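Local coordinates for protein TetR family transcriptional regulator (Clostridium perfringens, PDB 6AZH) that probably binds DNA as a dimeric TetR-family transcriptional regulator, possibly controlling genes of fatty acid metabolism, at residues K60-W65 and R98-M103; K88-L93 and G156-T161. All coordinates share one frame; numbering follows the deposited sequence.

How the contacts relate
From the N terminus the chain first passes the helix 50-74 segment of contact 1, then the helix 79-96 segment of contact 2, before short helix 98-106 returns to 60-65 and closes contact 1 over 32 mostly helical residues. Helix 147-165, the last of the four to appear, closes contact 2 over 62. The two closures therefore cross: residues 88-93 lie inside the first loop, and 98-103 inside the second. Their centres are about 12 Å apart and they meet directly, Trp65 CD2 lying 3.5 Å from Leu93 CD2 and Phe101 CZ 3.6 Å from Leu158 CB. Together they join helices 50-74, 79-96, 98-106 and 147-165 into one hydrophobic core.

Contact 1 (K60-W65 and R98-M103); sequences KGLEIW and RAFFKM
Aromatic side chains make this buried helix-helix contact near the centre of the chain, where Phe100 and Phe101 of short helix 98-106 meet Gly61, Leu62 and Trp65 of the long helix 50-74. The segment axes stay 11.3 Å apart and cross at -111°, and the Phe100 ring spans much of the distance. Phe100 does so by setting its CG anti to the backbone N (chi1 174°), which carries the ring across to the backbone of the other helix. Its CZ rests 3.6 Å from Gly61 C and its CE1 equally close to Gly61 CA. Glycine suits this place because, having no side chain, it lets the phenyl ring lie directly on the helix backbone. Leu62 reaches the same ring with one methyl: CD1 lies in the ring plane at its edge, 3.9 Å from Phe100 CE2, and the two side chains cross nearly at right angles.

One turn further on, Trp65 meets both phenylalanines, Phe100 by its five-membered ring and Phe101 by its six-membered ring. Its NE1 comes 4.0 Å from Phe100 CE2, and the pyrrole and phenyl planes are only 27° apart, yet the rings are slid so far past each other that they hardly overlap. Phe101 takes the far end of the indole: its CD1 is 4.0 Å from Trp65 CZ2, with the planes inclined obliquely. The broad indole thus has one phenylalanine beside each of its two rings, an aromatic cluster held by van der Waals contact alone across these segments.

The cluster faces the C-terminal helices, Trp65 and Phe101 both touching Leu158 of helix 147-165, while Leu93 and Leu94 of helix 79-96 pack on Trp65 and Phe101 respectively. Ala99 and Met103 touch helix 6-26, so helix 98-106 joins the N-terminal helices to the C-terminal core.

Contact 2 (K88-L93 and G156-T161); sequences KMQFEL and GSLIST
Within the all-helical C-terminal domain of this TetR-family protein, helix 79-96 packs against helix 147-165 through Gln90 and Phe91 on one side and Ser157, Leu158 and Thr161 on the other. The segments run roughly in the same direction, at 37°, with axes 10.4 Å apart. Leu158 CD2 reaches Gln90 CB at 3.8 Å and Phe91 CD1 at the same distance, so one methyl of the forked leucine touches two successive residues. Its other methyl, CD1, comes across the Gln90 amide, 3.9 Å from Gln90 NE2, the two side chains crossing near a right angle.

The Phe91 ring spans to the next turn, where CE1 lies 3.5 Å from Thr161 OG1. Placed anti to the carbonyl carbon (chi1 -57°), Thr161 OG1 turns back to give its proton to Ser157 O, 2.6 Å away; the same carbonyl also accepts Thr161 N. Gln90 NE2 donates to a water 2.7 Å away, which lies over one face of the Phe91 ring near its rim and gives a weak bond to Ser157 OG. Tyr125 OH bonds Gln90 OE1, and Ser157 OG is held by Leu154 O, so these buried polar ends have partners.

Ile178 and Ile181 of helix 174-187 pack on Phe91, and Ile159 meets Ile159 of the second subunit: an all-helical C-terminal core, one of whose helices also meets the partner chain, as in the dimers of TetR-family regulators.

Contact 1 (K60-W65 and R98-M103)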
loop_
_atom_site.group_PDB
_atom_site.type_symbol
_atom_site.label_atom_id
_atom_site.label_comp_id
_atom_site.label_asym_id
_atom_site.label_seq_id
_atom_site.Cartn_x
_atom_site.Cartn_y
_atom_site.Cartn_z
ATOM N N LYS A 60 5.775 -10.015 -16.880
ATOM C CA LYS A 60 5.257 -11.381 -16.860
ATOM C C LYS A 60 4.262 -11.587 -15.721
ATOM O O LYS A 60 3.194 -12.185 -15.923
ATOM C CB LYS A 60 6.402 -12.383 -16.753
ATOM C CG LYS A 60 5.955 -13.793 -16.430
ATOM C CD LYS A 60 5.171 -14.401 -17.603
ATOM C CE LYS A 60 5.968 -14.304 -18.919
ATOM N NZ LYS A 60 5.169 -14.710 -20.123
ATOM N N GLY A 61 4.586 -11.089 -14.523
ATOM C CA GLY A 61 3.750 -11.361 -13.366
ATOM C C GLY A 61 2.395 -10.691 -13.442
ATOM O O GLY A 61 1.414 -11.208 -12.898
ATOM N N LEU A 62 2.305 -9.546 -14.118
ATOM C CA LEU A 62 1.008 -8.886 -14.211
ATOM C C LEU A 62 0.122 -9.482 -15.297
ATOM O O LEU A 62 -1.058 -9.116 -15.374
ATOM C CB LEU A 62 1.191 -7.390 -14.476
ATOM C CG LEU A 62 1.001 -6.354 -13.371
ATOM C CD1 LEU A 62 0.673 -6.928 -11.974
ATOM C CD2 LEU A 62 2.187 -5.454 -13.331
ATOM N N GLU A 63 0.653 -10.394 -16.126
ATOM C CA GLU A 63 -0.148 -10.986 -17.200
ATOM C C GLU A 63 -1.398 -11.666 -16.658
ATOM O O GLU A 63 -2.497 -11.486 -17.197
ATOM C CB GLU A 63 0.697 -11.985 -17.999
ATOM C CG GLU A 63 1.770 -11.308 -18.824
ATOM C CD GLU A 63 2.654 -12.291 -19.583
ATOM O OE1 GLU A 63 2.437 -13.512 -19.452
ATOM O OE2 GLU A 63 3.575 -11.833 -20.305
ATOM N N ILE A 64 -1.250 -12.473 -15.602
ATOM C CA ILE A 64 -2.401 -13.190 -15.066
ATOM C C ILE A 64 -3.404 -12.213 -14.458
ATOM O O ILE A 64 -4.608 -12.473 -14.473
ATOM C CB ILE A 64 -1.946 -14.274 -14.060
ATOM C CG1 ILE A 64 -3.109 -15.180 -13.622
ATOM C CG2 ILE A 64 -1.282 -13.658 -12.841
ATOM C CD1 ILE A 64 -3.675 -16.054 -14.715
ATOM N N TRP A 65 -2.940 -11.071 -13.942
ATOM C CA TRP A 65 -3.867 -10.073 -13.404
ATOM C C TRP A 65 -4.745 -9.497 -14.512
ATOM O O TRP A 65 -5.977 -9.452 -14.388
ATOM C CB TRP A 65 -3.090 -8.969 -12.680
ATOM C CG TRP A 65 -2.425 -9.461 -11.413
ATOM C CD1 TRP A 65 -1.254 -10.159 -11.318
ATOM C CD2 TRP A 65 -2.920 -9.326 -10.071
ATOM N NE1 TRP A 65 -0.980 -10.455 -10.007
ATOM C CE2 TRP A 65 -1.993 -9.960 -9.219
ATOM C CE3 TRP A 65 -4.068 -8.737 -9.511
ATOM C CZ2 TRP A 65 -2.161 -10.006 -7.831
ATOM C CZ3 TRP A 65 -4.235 -8.785 -8.133
ATOM C CH2 TRP A 65 -3.291 -9.418 -7.311
ATOM N N ARG A 98 2.005 -13.759 -2.928
ATOM C CA ARG A 98 2.262 -12.719 -1.937
ATOM C C ARG A 98 3.629 -12.087 -2.133
ATOM O O ARG A 98 3.772 -10.863 -2.009
ATOM C CB ARG A 98 2.127 -13.289 -0.534
ATOM C CG ARG A 98 0.685 -13.243 -0.023
ATOM C CD ARG A 98 0.538 -14.089 1.228
ATOM N NE ARG A 98 0.466 -15.507 0.893
ATOM C CZ ARG A 98 0.725 -16.497 1.746
ATOM N NH1 ARG A 98 1.077 -16.229 3.000
ATOM N NH2 ARG A 98 0.629 -17.760 1.340
ATOM N N ALA A 99 4.646 -12.900 -2.436
ATOM C CA ALA A 99 5.981 -12.347 -2.653
ATOM C C ALA A 99 5.977 -11.355 -3.811
ATOM O O ALA A 99 6.520 -10.244 -3.699
ATOM C CB ALA A 99 6.989 -13.476 -2.898
ATOM N N PHE A 100 5.363 -11.741 -4.933
ATOM C CA PHE A 100 5.278 -10.856 -6.090
ATOM C C PHE A 100 4.619 -9.531 -5.728
ATOM O O PHE A 100 5.097 -8.458 -6.122
ATOM C CB PHE A 100 4.511 -11.547 -7.229
ATOM C CG PHE A 100 4.247 -10.654 -8.409
ATOM C CD1 PHE A 100 5.206 -10.450 -9.372
ATOM C CD2 PHE A 100 3.027 -10.027 -8.564
ATOM C CE1 PHE A 100 4.970 -9.594 -10.473
ATOM C CE2 PHE A 100 2.783 -9.202 -9.645
ATOM C CZ PHE A 100 3.750 -8.979 -10.599
ATOM N N PHE A 101 3.515 -9.579 -4.981
ATOM C CA PHE A 101 2.794 -8.350 -4.676
ATOM C C PHE A 101 3.599 -7.437 -3.758
ATOM O O PHE A 101 3.569 -6.215 -3.925
ATOM C CB PHE A 101 1.432 -8.672 -4.066
ATOM C CG PHE A 101 0.440 -7.578 -4.248
ATOM C CD1 PHE A 101 -0.238 -7.447 -5.449
ATOM C CD2 PHE A 101 0.206 -6.664 -3.237
ATOM C CE1 PHE A 101 -1.153 -6.437 -5.629
ATOM C CE2 PHE A 101 -0.711 -5.646 -3.411
ATOM C CZ PHE A 101 -1.380 -5.528 -4.612
ATOM N N LYS A 102 4.346 -8.010 -2.806
ATOM C CA LYS A 102 5.244 -7.215 -1.965
ATOM C C LYS A 102 6.334 -6.543 -2.790
ATOM O O LYS A 102 6.692 -5.381 -2.542
ATOM C CB LYS A 102 5.890 -8.101 -0.903
ATOM C CG LYS A 102 4.943 -8.571 0.177
ATOM C CD LYS A 102 5.653 -9.572 1.069
ATOM C CE LYS A 102 4.675 -10.276 1.967
ATOM N NZ LYS A 102 5.301 -11.512 2.495
HETATM N N MSE A 103 6.914 -7.283 -3.733
HETATM C CA MSE A 103 7.891 -6.738 -4.650
HETATM C C MSE A 103 7.325 -5.507 -5.359
HETATM O O MSE A 103 7.985 -4.465 -5.424
HETATM C CB MSE A 103 8.288 -7.798 -5.667
HETATM C CG MSE A 103 8.705 -7.224 -6.999
HETATM SE SE MSE A 103 9.290 -8.591 -8.167
HETATM C CE MSE A 103 7.636 -9.094 -8.623
#

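Contact 2 (K88-L93 and G156-T161)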
loop_
_atom_site.group_PDB
_atom_site.type_symbol
_atom_site.label_atom_id
_atom_site.label_comp_id
_atom_site.label_asym_id
_atom_site.label_seq_id
_atom_site.Cartn_x
_atom_site.Cartn_y
_atom_site.Cartn_z
ATOM N N LYS A 88 -13.206 -11.343 -5.107
ATOM C CA LYS A 88 -12.794 -12.719 -4.874
ATOM C C LYS A 88 -11.541 -13.053 -5.674
ATOM O O LYS A 88 -10.572 -13.591 -5.128
ATOM C CB LYS A 88 -13.933 -13.668 -5.238
ATOM C CG LYS A 88 -13.553 -15.126 -5.204
ATOM C CD LYS A 88 -14.729 -15.975 -5.691
ATOM C CE LYS A 88 -14.666 -17.380 -5.131
ATOM N NZ LYS A 88 -13.405 -18.071 -5.499
HETATM N N MSE A 89 -11.539 -12.723 -6.966
HETATM C CA MSE A 89 -10.393 -12.984 -7.839
HETATM C C MSE A 89 -9.115 -12.305 -7.308
HETATM O O MSE A 89 -8.053 -12.938 -7.264
HETATM C CB MSE A 89 -10.701 -12.512 -9.269
HETATM C CG MSE A 89 -9.571 -12.700 -10.298
HETATM SE SE MSE A 89 -8.207 -11.263 -10.234
HETATM C CE MSE A 89 -9.141 -9.900 -11.281
ATOM N N GLN A 90 -9.222 -11.034 -6.898
ATOM C CA GLN A 90 -8.022 -10.274 -6.524
ATOM C C GLN A 90 -7.401 -10.807 -5.245
ATOM O O GLN A 90 -6.173 -10.915 -5.142
ATOM C CB GLN A 90 -8.347 -8.788 -6.343
ATOM C CG GLN A 90 -8.642 -8.041 -7.614
ATOM C CD GLN A 90 -8.652 -6.527 -7.427
ATOM O OE1 GLN A 90 -8.313 -5.787 -8.344
ATOM N NE2 GLN A 90 -9.034 -6.068 -6.238
ATOM N N PHE A 91 -8.232 -11.127 -4.250
ATOM C CA PHE A 91 -7.689 -11.609 -2.989
ATOM C C PHE A 91 -7.131 -13.016 -3.131
ATOM O O PHE A 91 -6.099 -13.337 -2.527
ATOM C CB PHE A 91 -8.756 -11.554 -1.899
ATOM C CG PHE A 91 -9.018 -10.162 -1.384
ATOM C CD1 PHE A 91 -7.994 -9.421 -0.819
ATOM C CD2 PHE A 91 -10.286 -9.603 -1.464
ATOM C CE1 PHE A 91 -8.219 -8.146 -0.343
ATOM C CE2 PHE A 91 -10.529 -8.329 -0.989
ATOM C CZ PHE A 91 -9.494 -7.596 -0.425
ATOM N N GLU A 92 -7.770 -13.856 -3.960
ATOM C CA GLU A 92 -7.198 -15.171 -4.232
ATOM C C GLU A 92 -5.863 -15.034 -4.952
ATOM O O GLU A 92 -4.878 -15.686 -4.578
ATOM C CB GLU A 92 -8.181 -16.037 -5.036
ATOM C CG GLU A 92 -9.328 -16.571 -4.185
ATOM C CD GLU A 92 -10.384 -17.313 -4.981
ATOM O OE1 GLU A 92 -10.246 -17.414 -6.216
ATOM O OE2 GLU A 92 -11.366 -17.784 -4.363
ATOM N N LEU A 93 -5.796 -14.144 -5.949
ATOM C CA LEU A 93 -4.542 -13.934 -6.675
ATOM C C LEU A 93 -3.471 -13.366 -5.760
ATOM O O LEU A 93 -2.316 -13.807 -5.797
ATOM C CB LEU A 93 -4.762 -13.003 -7.869
ATOM C CG LEU A 93 -3.894 -13.244 -9.101
ATOM C CD1 LEU A 93 -3.835 -14.739 -9.437
ATOM C CD2 LEU A 93 -4.403 -12.436 -10.296
ATOM N N GLY A 156 -6.534 -0.525 -3.801
ATOM C CA GLY A 156 -5.872 -0.290 -2.532
ATOM C C GLY A 156 -6.289 -1.228 -1.418
ATOM O O GLY A 156 -5.515 -1.424 -0.476
ATOM N N SER A 157 -7.479 -1.831 -1.508
ATOM C CA SER A 157 -7.835 -2.893 -0.564
ATOM C C SER A 157 -6.812 -4.030 -0.579
ATOM O O SER A 157 -6.600 -4.682 0.450
ATOM C CB SER A 157 -9.237 -3.435 -0.849
ATOM O OG SER A 157 -9.276 -4.278 -1.995
ATOM N N LEU A 158 -6.165 -4.278 -1.722
ATOM C CA LEU A 158 -5.106 -5.283 -1.759
ATOM C C LEU A 158 -3.921 -4.864 -0.911
ATOM O O LEU A 158 -3.255 -5.706 -0.297
ATOM C CB LEU A 158 -4.639 -5.512 -3.187
ATOM C CG LEU A 158 -5.718 -6.083 -4.098
ATOM C CD1 LEU A 158 -5.183 -6.184 -5.508
ATOM C CD2 LEU A 158 -6.170 -7.440 -3.563
ATOM N N ILE A 159 -3.611 -3.570 -0.917
ATOM C CA ILE A 159 -2.415 -3.100 -0.239
ATOM C C ILE A 159 -2.599 -3.166 1.267
ATOM O O ILE A 159 -1.751 -3.703 1.986
ATOM C CB ILE A 159 -2.051 -1.678 -0.701
ATOM C CG1 ILE A 159 -1.926 -1.658 -2.228
ATOM C CG2 ILE A 159 -0.764 -1.238 -0.011
ATOM C CD1 ILE A 159 -1.504 -0.329 -2.828
ATOM N N SER A 160 -3.708 -2.615 1.770
ATOM C CA SER A 160 -3.932 -2.640 3.209
ATOM C C SER A 160 -4.146 -4.065 3.707
ATOM O O SER A 160 -3.714 -4.403 4.815
ATOM C CB SER A 160 -5.117 -1.736 3.578
ATOM O OG SER A 160 -6.282 -2.123 2.891
ATOM N N THR A 161 -4.755 -4.926 2.891
ATOM C CA THR A 161 -4.916 -6.321 3.295
ATOM C C THR A 161 -3.576 -7.049 3.302
ATOM O O THR A 161 -3.327 -7.883 4.176
ATOM C CB THR A 161 -5.918 -7.029 2.384
ATOM O OG1 THR A 161 -7.155 -6.315 2.432
ATOM C CG2 THR A 161 -6.158 -8.459 2.850
HETATM O O HOH W 1 -10.116 -6.969 -3.891
#